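Local coordinates for protein RNase III inhibitor (Mycobacterium tuberculosis, PDB 5M3I) that is a macro-domain protein, built as a mixed beta sheet flanked by helices, whose own function is not established, at residues 41-44 and 45-49; 51-54 and 55-58; 108-111 and 112-116; 144-147 and 148-151. All blocks are in the same frame, centred on the assembly; numbering follows the deposited sequence.

Contact 1 of 4, residues 41-44 and 45-49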
loop_
_atom_site.group_PDB
_atom_site.type_symbol
_atom_site.label_atom_id
_atom_site.label_comp_id
_atom_site.label_asym_id
_atom_site.label_seq_id
_atom_site.Cartn_x
_atom_site.Cartn_y
_atom_site.Cartn_z
ATOM N N ILE A 41 9.089 2.355 -5.141
ATOM C CA ILE A 41 8.877 2.448 -3.693
ATOM C C ILE A 41 9.003 1.068 -3.036
ATOM O O ILE A 41 9.521 0.946 -1.960
ATOM C CB ILE A 41 7.555 3.178 -3.371
ATOM C CG1 ILE A 41 7.582 3.676 -1.932
ATOM C CG2 ILE A 41 6.350 2.282 -3.634
ATOM C CD1 ILE A 41 6.533 4.739 -1.648
ATOM N N ALA A 42 8.621 0.029 -3.750
ATOM C CA ALA A 42 8.792 -1.355 -3.267
ATOM C C ALA A 42 10.250 -1.701 -2.967
ATOM O O ALA A 42 10.547 -2.317 -1.940
ATOM C CB ALA A 42 8.198 -2.351 -4.240
ATOM N N LEU A 43 11.168 -1.245 -3.817
ATOM C CA LEU A 43 12.593 -1.437 -3.526
ATOM C C LEU A 43 12.951 -0.794 -2.196
ATOM O O LEU A 43 13.664 -1.394 -1.392
ATOM C CB LEU A 43 13.484 -0.887 -4.635
ATOM C CG LEU A 43 15.008 -1.052 -4.451
ATOM C CD1 LEU A 43 15.420 -2.519 -4.274
ATOM C CD2 LEU A 43 15.730 -0.442 -5.652
ATOM N N GLN A 44 12.479 0.434 -1.964
ATOM C CA GLN A 44 12.788 1.132 -0.711
ATOM C C GLN A 44 12.217 0.359 0.474
ATOM O O GLN A 44 12.863 0.221 1.491
ATOM C CB GLN A 44 12.273 2.571 -0.748
ATOM C CG GLN A 44 13.033 3.412 -1.791
ATOM C CD GLN A 44 14.552 3.438 -1.553
ATOM O OE1 GLN A 44 15.027 4.112 -0.648
ATOM N NE2 GLN A 44 15.313 2.703 -2.355
ATOM N N PHE A 45 11.005 -0.182 0.325
ATOM C CA PHE A 45 10.421 -1.024 1.392
ATOM C C PHE A 45 11.240 -2.296 1.661
ATOM O O PHE A 45 11.428 -2.684 2.817
ATOM C CB PHE A 45 8.981 -1.413 1.091
ATOM C CG PHE A 45 7.956 -0.388 1.514
ATOM C CD1 PHE A 45 7.414 -0.409 2.808
ATOM C CD2 PHE A 45 7.442 0.558 0.594
ATOM C CE1 PHE A 45 6.432 0.489 3.173
ATOM C CE2 PHE A 45 6.456 1.468 0.981
ATOM C CZ PHE A 45 5.955 1.430 2.271
ATOM N N LYS A 46 11.747 -2.925 0.613
ATOM C CA LYS A 46 12.604 -4.101 0.779
ATOM C C LYS A 46 13.884 -3.783 1.572
ATOM O O LYS A 46 14.312 -4.548 2.430
ATOM C CB LYS A 46 12.930 -4.699 -0.589
ATOM C CG LYS A 46 13.806 -5.939 -0.586
ATOM C CD LYS A 46 14.147 -6.360 -2.020
ATOM C CE LYS A 46 15.172 -7.483 -2.045
ATOM N NZ LYS A 46 15.575 -7.873 -3.433
ATOM N N ARG A 47 14.483 -2.644 1.291
ATOM C CA ARG A 47 15.741 -2.259 1.926
ATOM C C ARG A 47 15.537 -1.913 3.405
ATOM O O ARG A 47 16.400 -2.164 4.232
ATOM C CB ARG A 47 16.415 -1.104 1.154
ATOM C CG ARG A 47 16.750 -1.471 -0.321
ATOM C CD ARG A 47 18.056 -0.885 -0.985
ATOM N NE ARG A 47 18.605 0.242 -0.215
ATOM C CZ ARG A 47 19.636 0.202 0.644
ATOM N NH1 ARG A 47 20.285 -0.930 0.934
ATOM N NH2 ARG A 47 20.006 1.335 1.247
ATOM N N ARG A 48 14.402 -1.336 3.721
ATOM C CA ARG A 48 14.104 -0.953 5.095
ATOM C C ARG A 48 13.562 -2.106 5.944
ATOM O O ARG A 48 13.827 -2.138 7.116
ATOM C CB ARG A 48 13.106 0.214 5.068
ATOM C CG ARG A 48 12.723 0.779 6.412
ATOM C CD ARG A 48 13.861 1.543 7.085
ATOM N NE ARG A 48 13.354 1.974 8.378
ATOM C CZ ARG A 48 13.239 1.197 9.458
ATOM N NH1 ARG A 48 13.649 -0.074 9.471
ATOM N NH2 ARG A 48 12.724 1.710 10.561
ATOM N N TYR A 49 12.787 -3.024 5.343
ATOM C CA TYR A 49 12.116 -4.097 6.056
ATOM C C TYR A 49 12.434 -5.454 5.437
ATOM O O TYR A 49 11.574 -6.108 4.890
ATOM C CB TYR A 49 10.610 -3.865 6.061
ATOM C CG TYR A 49 10.202 -2.557 6.701
ATOM C CD1 TYR A 49 10.299 -2.356 8.076
ATOM C CD2 TYR A 49 9.726 -1.506 5.923
ATOM C CE1 TYR A 49 9.933 -1.153 8.654
ATOM C CE2 TYR A 49 9.352 -0.297 6.493
ATOM C CZ TYR A 49 9.457 -0.131 7.862
ATOM O OH TYR A 49 9.085 1.072 8.389
#
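Ile41 and Phe45 lie side by side, one turn apart on helix 40-48 and pointing the same way. The touching branch of the isoleucine is CG1, set anti to the backbone N (chi1 -161°), which brings it 3.8 Å from Phe45 CE2. The same ring leans on the backbone of the preceding turn: Ile41 O sits at its edge, near the ring plane, 3.3 Å from Phe45 CD2. That carbonyl therefore has two neighbours from one residue, because it also accepts the Phe45 N-H, with N and O 2.9 Å apart. Lys46 N repeats the bond one step on, reaching Ala42 O at 2.9 Å. Arg47 N to Leu43 O and Arg48 N to Gln44 O follow at 3.1 Å each. Arg47 CG lies 3.3 Å from Leu43 O, and the bent chain beyond it runs outward. At the helix end, Arg48 CG rests over one face of the Tyr49 ring, 3.5 Å above its plane and toward the rim. Tyr49 is the first residue to leave helical geometry and occupies the N-cap position of helix 50-61. Leu27 and Asn29 of strand 26-31, Ile84 of strand 83-88 and the loop residues Leu19 and Leu20 pack around Phe45. Ile41 meets Thr30 and Leu19. The arrangement is an amphipathic helix whose apolar flank is laid on the central sheet, as in the alpha/beta/alpha sandwich of macro domains.

Contact 2 of 4, residues 51-54 and 55-58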
loop_
_atom_site.group_PDB
_atom_site.type_symbol
_atom_site.label_atom_id
_atom_site.label_comp_id
_atom_site.label_asym_id
_atom_site.label_seq_id
_atom_site.Cartn_x
_atom_site.Cartn_y
_atom_site.Cartn_z
ATOM N N GLU A 51 12.878 -8.457 6.564
ATOM C CA GLU A 51 12.090 -9.591 7.096
ATOM C C GLU A 51 10.719 -9.615 6.485
ATOM O O GLU A 51 10.222 -10.677 6.107
ATOM C CB GLU A 51 12.005 -9.533 8.633
ATOM C CG GLU A 51 13.380 -9.700 9.275
ATOM C CD GLU A 51 13.333 -9.984 10.766
ATOM O OE1 GLU A 51 13.131 -9.029 11.549
ATOM O OE2 GLU A 51 13.534 -11.159 11.152
ATOM N N MET A 52 10.134 -8.426 6.366
ATOM C CA MET A 52 8.886 -8.230 5.627
ATOM C C MET A 52 9.025 -8.787 4.220
ATOM O O MET A 52 8.181 -9.590 3.783
ATOM C CB MET A 52 8.520 -6.753 5.579
ATOM C CG MET A 52 7.232 -6.430 4.842
ATOM S SD MET A 52 7.363 -6.301 3.056
ATOM C CE MET A 52 8.197 -4.717 2.911
ATOM N N PHE A 53 10.100 -8.431 3.511
ATOM C CA PHE A 53 10.278 -8.955 2.134
ATOM C C PHE A 53 10.352 -10.465 2.079
ATOM O O PHE A 53 9.782 -11.096 1.169
ATOM C CB PHE A 53 11.515 -8.363 1.435
ATOM C CG PHE A 53 11.821 -9.003 0.115
ATOM C CD1 PHE A 53 11.104 -8.663 -1.017
ATOM C CD2 PHE A 53 12.816 -9.983 0.005
ATOM C CE1 PHE A 53 11.371 -9.256 -2.238
ATOM C CE2 PHE A 53 13.095 -10.588 -1.224
ATOM C CZ PHE A 53 12.367 -10.219 -2.354
ATOM N N THR A 54 11.119 -11.039 3.005
ATOM C CA THR A 54 11.303 -12.487 3.070
ATOM C C THR A 54 9.950 -13.137 3.255
ATOM O O THR A 54 9.688 -14.165 2.636
ATOM C CB THR A 54 12.223 -12.905 4.239
ATOM O OG1 THR A 54 13.481 -12.221 4.134
ATOM C CG2 THR A 54 12.471 -14.423 4.250
ATOM N N ALA A 55 9.092 -12.547 4.093
ATOM C CA ALA A 55 7.756 -13.112 4.314
ATOM C C ALA A 55 6.893 -13.009 3.056
ATOM O O ALA A 55 6.293 -14.000 2.629
ATOM C CB ALA A 55 7.083 -12.441 5.489
ATOM N N TYR A 56 6.877 -11.816 2.450
ATOM C CA TYR A 56 6.230 -11.547 1.133
ATOM C C TYR A 56 6.681 -12.485 0.016
ATOM O O TYR A 56 5.869 -12.972 -0.765
ATOM C CB TYR A 56 6.505 -10.092 0.716
ATOM C CG TYR A 56 6.331 -9.805 -0.742
ATOM C CD1 TYR A 56 5.081 -9.548 -1.278
ATOM C CD2 TYR A 56 7.423 -9.805 -1.609
ATOM C CE1 TYR A 56 4.909 -9.295 -2.633
ATOM C CE2 TYR A 56 7.252 -9.553 -2.960
ATOM C CZ TYR A 56 6.000 -9.320 -3.465
ATOM O OH TYR A 56 5.827 -9.065 -4.814
ATOM N N GLU A 57 7.979 -12.730 -0.066
ATOM C CA GLU A 57 8.530 -13.625 -1.083
ATOM C C GLU A 57 8.054 -15.040 -0.864
ATOM O O GLU A 57 7.685 -15.717 -1.823
ATOM C CB GLU A 57 10.064 -13.569 -1.088
ATOM C CG GLU A 57 10.734 -14.443 -2.126
ATOM C CD GLU A 57 12.249 -14.304 -2.124
ATOM O OE1 GLU A 57 12.849 -14.323 -1.006
ATOM O OE2 GLU A 57 12.838 -14.163 -3.232
ATOM N N LYS A 58 8.045 -15.504 0.383
ATOM C CA LYS A 58 7.517 -16.852 0.667
ATOM C C LYS A 58 6.056 -16.972 0.266
ATOM O O LYS A 58 5.660 -17.925 -0.393
ATOM C CB LYS A 58 7.639 -17.226 2.141
ATOM C CG LYS A 58 9.036 -17.627 2.569
ATOM C CD LYS A 58 9.007 -18.666 3.687
ATOM C CE LYS A 58 8.212 -18.199 4.908
ATOM N NZ LYS A 58 7.993 -19.316 5.862
#
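Glu51 meets the following turn through its backbone: its O accepts the N-H of Ala55, with O and N 3.0 Å apart. Met52 O takes the N-H of Tyr56 at 2.9 Å in a straight bond, the angle at the hydrogen being 180°. Its side chain is buried on Met37 and on Val73 of strand 71-74. Phe53 carries most of the side-chain contact. The ring swings forward along the helix, between the side chains three and four residues on, because chi1 (173°) sets CG opposite the amide nitrogen. Its CD1 comes 3.9 Å from Tyr56 CD2, the two rings crossing at a slant. Helix 50-61 packs on the edge strand 71-74 of the macro-domain sheet, and Tyr56, like Met52, is buried, packed on Phe71 and Met37 with its hydroxyl bonded to Asn32 O. Glu57 reaches Phe53 from another direction. Its CB lies over one ring face, 4.2 Å above the plane and toward the rim, and Glu57 OE1 approaches Phe53 CE2 to 3.7 Å. The carboxylate is turned 51° from the ring plane. Lys46 of the preceding helix adds a cation-pi contact to Phe53. Phe53 O accepts the Glu57 N-H at 2.7 Å. Thr54 O receives Lys58 N at 3.1 Å, and Thr54 OG1 bonds back to Pro50 O.

Contact 3 of 4, residues 108-111 and 112-116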
loop_
_atom_site.group_PDB
_atom_site.type_symbol
_atom_site.label_atom_id
_atom_site.label_comp_id
_atom_site.label_asym_id
_atom_site.label_seq_id
_atom_site.Cartn_x
_atom_site.Cartn_y
_atom_site.Cartn_z
ATOM N N ASP A 108 -10.330 -4.367 0.298
ATOM C CA ASP A 108 -9.670 -5.095 1.359
ATOM C C ASP A 108 -8.810 -4.176 2.213
ATOM O O ASP A 108 -8.581 -4.467 3.393
ATOM C CB ASP A 108 -8.865 -6.244 0.828
ATOM C CG ASP A 108 -8.542 -7.264 1.889
ATOM O OD1 ASP A 108 -9.476 -7.816 2.496
ATOM O OD2 ASP A 108 -7.358 -7.586 2.107
ATOM N N LEU A 109 -8.285 -3.103 1.637
ATOM C CA LEU A 109 -7.529 -2.153 2.431
ATOM C C LEU A 109 -8.418 -1.567 3.548
ATOM O O LEU A 109 -7.947 -1.439 4.673
ATOM C CB LEU A 109 -6.987 -1.001 1.589
ATOM C CG LEU A 109 -6.211 0.074 2.376
ATOM C CD1 LEU A 109 -4.977 -0.490 3.070
ATOM C CD2 LEU A 109 -5.797 1.204 1.432
ATOM N N ILE A 110 -9.660 -1.204 3.217
ATOM C CA ILE A 110 -10.575 -0.668 4.196
ATOM C C ILE A 110 -10.855 -1.718 5.269
ATOM O O ILE A 110 -10.852 -1.421 6.457
ATOM C CB ILE A 110 -11.906 -0.295 3.535
ATOM C CG1 ILE A 110 -11.733 0.959 2.674
ATOM C CG2 ILE A 110 -13.005 -0.098 4.559
ATOM C CD1 ILE A 110 -12.910 1.178 1.741
ATOM N N ARG A 111 -11.129 -2.929 4.834
ATOM C CA ARG A 111 -11.417 -4.015 5.748
ATOM C C ARG A 111 -10.248 -4.229 6.719
ATOM O O ARG A 111 -10.439 -4.397 7.880
ATOM C CB ARG A 111 -11.690 -5.303 4.969
ATOM C CG ARG A 111 -12.122 -6.469 5.856
ATOM C CD ARG A 111 -12.187 -7.797 5.108
ATOM N NE ARG A 111 -10.855 -8.234 4.671
ATOM C CZ ARG A 111 -9.877 -8.708 5.459
ATOM N NH1 ARG A 111 -10.046 -8.840 6.766
ATOM N NH2 ARG A 111 -8.713 -9.057 4.921
ATOM N N VAL A 112 -9.030 -4.183 6.223
ATOM C CA VAL A 112 -7.874 -4.441 7.055
ATOM C C VAL A 112 -7.653 -3.320 8.092
ATOM O O VAL A 112 -7.209 -3.574 9.221
ATOM C CB VAL A 112 -6.645 -4.676 6.143
ATOM C CG1 VAL A 112 -5.326 -4.517 6.870
ATOM C CG2 VAL A 112 -6.751 -6.052 5.504
ATOM N N ILE A 113 -7.866 -2.075 7.673
ATOM C CA ILE A 113 -7.694 -0.943 8.564
ATOM C C ILE A 113 -8.691 -1.052 9.711
ATOM O O ILE A 113 -8.353 -0.707 10.833
ATOM C CB ILE A 113 -7.784 0.407 7.796
ATOM C CG1 ILE A 113 -6.485 0.633 7.003
ATOM C CG2 ILE A 113 -8.014 1.579 8.740
ATOM C CD1 ILE A 113 -6.591 1.610 5.869
ATOM N N ARG A 114 -9.916 -1.464 9.404
ATOM C CA ARG A 114 -10.966 -1.644 10.430
ATOM C C ARG A 114 -10.602 -2.760 11.378
ATOM O O ARG A 114 -10.559 -2.565 12.588
ATOM C CB ARG A 114 -12.282 -1.968 9.804
ATOM C CG ARG A 114 -12.992 -0.747 9.275
ATOM C CD ARG A 114 -14.237 -1.127 8.484
ATOM N NE ARG A 114 -14.887 0.086 7.997
ATOM C CZ ARG A 114 -15.719 0.151 6.959
ATOM N NH1 ARG A 114 -16.017 -0.939 6.220
ATOM N NH2 ARG A 114 -16.241 1.335 6.632
ATOM N N GLU A 115 -10.308 -3.915 10.795
ATOM C CA GLU A 115 -9.957 -5.089 11.572
ATOM C C GLU A 115 -8.765 -4.919 12.491
ATOM O O GLU A 115 -8.810 -5.383 13.615
ATOM C CB GLU A 115 -9.814 -6.332 10.693
ATOM C CG GLU A 115 -11.207 -6.823 10.354
ATOM C CD GLU A 115 -11.218 -8.026 9.466
ATOM O OE1 GLU A 115 -10.116 -8.547 9.145
ATOM O OE2 GLU A 115 -12.327 -8.452 9.062
ATOM N N LEU A 116 -7.750 -4.196 12.058
ATOM C CA LEU A 116 -6.576 -3.950 12.898
ATOM C C LEU A 116 -6.652 -2.651 13.719
ATOM O O LEU A 116 -5.723 -2.322 14.476
ATOM C CB LEU A 116 -5.336 -3.966 12.038
ATOM C CG LEU A 116 -5.071 -5.314 11.371
ATOM C CD1 LEU A 116 -3.880 -5.209 10.446
ATOM C CD2 LEU A 116 -4.815 -6.396 12.412
#
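Asp108 OD1 is gripped by two nitrogens of Arg111, which comes side-on: NE at 2.6 Å, nearly along the C-O axis, and NH2 at 2.8 Å on the syn side. Both bonds lie close to the guanidinium plane, and the bend of the arginine chain at chi3 (66°) turns the group back toward the aspartate. Asp108 OD2 also bonds Met70 N outside the helix, so both carboxylate oxygens are held. Val112 CG2 sits over one guanidinium face, 3.6 Å from Arg111 NH2. At the NH1 edge Glu115 extends the salt-bridge network, but its modelled approach to Arg111 NH1 is too close, and the placement of both atoms is doubtful. The network runs along one flank of helix 99-115, from buried Asp108 to exposed Glu115; this long helix packs between strand 71-74 and helix 135-147 in the macro-domain fold. On its side facing helix 135-147, Leu109 CG lies 3.8 Å from Ile113 CD1, and both residues meet Phe146. Ile110 and Arg114 run alongside each other, Ile110 CG2 lying 3.5 Å above one guanidinium face, toward the rim. The polar end of Arg114 continues to Gln148 O, a hydrogen bond from its NH2.

Contact 4 of 4, residues 144-147 and 148-151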
loop_
_atom_site.group_PDB
_atom_site.type_symbol
_atom_site.label_atom_id
_atom_site.label_comp_id
_atom_site.label_asym_id
_atom_site.label_seq_id
_atom_site.Cartn_x
_atom_site.Cartn_y
_atom_site.Cartn_z
ATOM N N SER A 144 -12.286 8.516 -2.029
ATOM C CA SER A 144 -13.592 7.828 -1.823
ATOM C C SER A 144 -13.486 6.739 -0.803
ATOM O O SER A 144 -14.294 6.667 0.105
ATOM C CB SER A 144 -14.076 7.211 -3.156
ATOM O OG SER A 144 -14.593 8.231 -3.954
ATOM N N ALA A 145 -12.457 5.924 -0.927
ATOM C CA ALA A 145 -12.299 4.820 0.003
ATOM C C ALA A 145 -12.131 5.307 1.460
ATOM O O ALA A 145 -12.758 4.777 2.366
ATOM C CB ALA A 145 -11.140 3.933 -0.415
ATOM N N PHE A 146 -11.316 6.341 1.651
ATOM C CA PHE A 146 -11.029 6.867 2.999
ATOM C C PHE A 146 -12.142 7.701 3.592
ATOM O O PHE A 146 -12.197 7.839 4.808
ATOM C CB PHE A 146 -9.678 7.631 3.049
ATOM C CG PHE A 146 -8.515 6.710 3.092
ATOM C CD1 PHE A 146 -8.241 6.021 4.245
ATOM C CD2 PHE A 146 -7.796 6.431 1.960
ATOM C CE1 PHE A 146 -7.211 5.107 4.302
ATOM C CE2 PHE A 146 -6.790 5.491 1.976
ATOM C CZ PHE A 146 -6.494 4.818 3.154
ATOM N N GLN A 147 -13.055 8.206 2.775
ATOM C CA GLN A 147 -14.266 8.759 3.326
ATOM C C GLN A 147 -15.149 7.718 4.055
ATOM O O GLN A 147 -16.003 8.112 4.848
ATOM C CB GLN A 147 -15.053 9.460 2.244
ATOM C CG GLN A 147 -14.366 10.760 1.901
ATOM C CD GLN A 147 -14.995 11.435 0.735
ATOM O OE1 GLN A 147 -15.671 10.815 -0.041
ATOM N NE2 GLN A 147 -14.758 12.720 0.599
ATOM N N GLN A 148 -14.954 6.423 3.787
ATOM C CA GLN A 148 -15.603 5.386 4.576
ATOM C C GLN A 148 -14.896 5.098 5.903
ATOM O O GLN A 148 -15.393 4.317 6.694
ATOM C CB GLN A 148 -15.708 4.082 3.796
ATOM C CG GLN A 148 -16.355 4.173 2.416
ATOM C CD GLN A 148 -16.671 2.822 1.839
ATOM O OE1 GLN A 148 -17.398 2.002 2.446
ATOM N NE2 GLN A 148 -16.193 2.596 0.631
ATOM N N LEU A 149 -13.775 5.767 6.173
ATOM C CA LEU A 149 -13.074 5.610 7.434
ATOM C C LEU A 149 -12.905 6.978 8.077
ATOM O O LEU A 149 -11.789 7.475 8.188
ATOM C CB LEU A 149 -11.735 4.973 7.185
ATOM C CG LEU A 149 -11.765 3.578 6.549
ATOM C CD1 LEU A 149 -10.394 3.244 6.052
ATOM C CD2 LEU A 149 -12.245 2.549 7.545
ATOM N N PRO A 150 -14.023 7.583 8.524
ATOM C CA PRO A 150 -13.989 8.966 9.022
ATOM C C PRO A 150 -13.131 9.201 10.269
ATOM O O PRO A 150 -12.783 10.350 10.521
ATOM C CB PRO A 150 -15.456 9.270 9.339
ATOM C CG PRO A 150 -16.087 7.935 9.582
ATOM C CD PRO A 150 -15.363 6.976 8.665
ATOM N N ASP A 151 -12.749 8.162 11.010
ATOM C CA ASP A 151 -11.817 8.328 12.152
ATOM C C ASP A 151 -10.347 7.954 11.863
ATOM O O ASP A 151 -9.530 7.860 12.796
ATOM C CB ASP A 151 -12.325 7.524 13.351
ATOM C CG ASP A 151 -13.703 7.979 13.812
ATOM O OD1 ASP A 151 -13.934 9.221 13.983
ATOM O OD2 ASP A 151 -14.567 7.088 14.008
#
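The Phe146 ring is met obliquely by Leu149 CD1, which lies 4.0 Å from Phe146 CD1 and 4.1 Å from Phe146 CE1. Around the same ring stand Val121 and Val123 of strand 120-123, placing it in the hydrophobic layer between sheet and helices of the macro-domain fold. The contact itself is the C-terminal turn of helix 135-147, where the chain leaves the helix and heads for strand 153-156. Here the bonds reach back three residues, as in a tightened 3-10-like turn. Gln148 N bonds Ala145 O at 3.1 Å, and Leu149 N bonds Phe146 O at 2.9 Å. In both the donor stands well above the carbonyl plane, 66° out of it in the second, so neither N-H is directed at a lone pair. Ser144 O, by contrast, is 3.7 Å from Gln148 N, so the four-residue step is lost. Leu149 then leaves helical geometry (psi 69°), with CG anti to its carbonyl carbon, and the side chain remains beside Phe146, three residues back. Leu149 also packs on Arg114 of helix 99-115, which brings the turn against that neighbouring helix. Gln148 leans over the preceding turn, its CB 3.4 Å from Ala145 O, and also touches Ile110. Pro150 continues the exit and is joined by backbone hydrogen bonding to Gly10 near the N-terminus. Its ring still brushes the preceding residues, Pro150 CD lying loosely, 4.0 Å from Gln147 O.

Overall arrangement
The four contacts follow one another along the chain and form two clusters within the single macro domain. Contacts 1 and 2, on consecutive helices 40-48 and 50-61, have centres 11 Å apart and touch where Lys46 packs on Phe53. Contacts 3 and 4, on helix 99-115 and at the end of helix 135-147, are also 11 Å apart and are joined by Arg114 and Ile110 against Ala145, Gln148 and Leu149. Between the clusters, centres lie 21 to 29 Å apart without touching, and contact 1 stands across the chain's centre from contacts 3 and 4. Helices 40-48, 50-61, 99-115 and 135-147 all pack on strands of the one six-stranded mixed sheet.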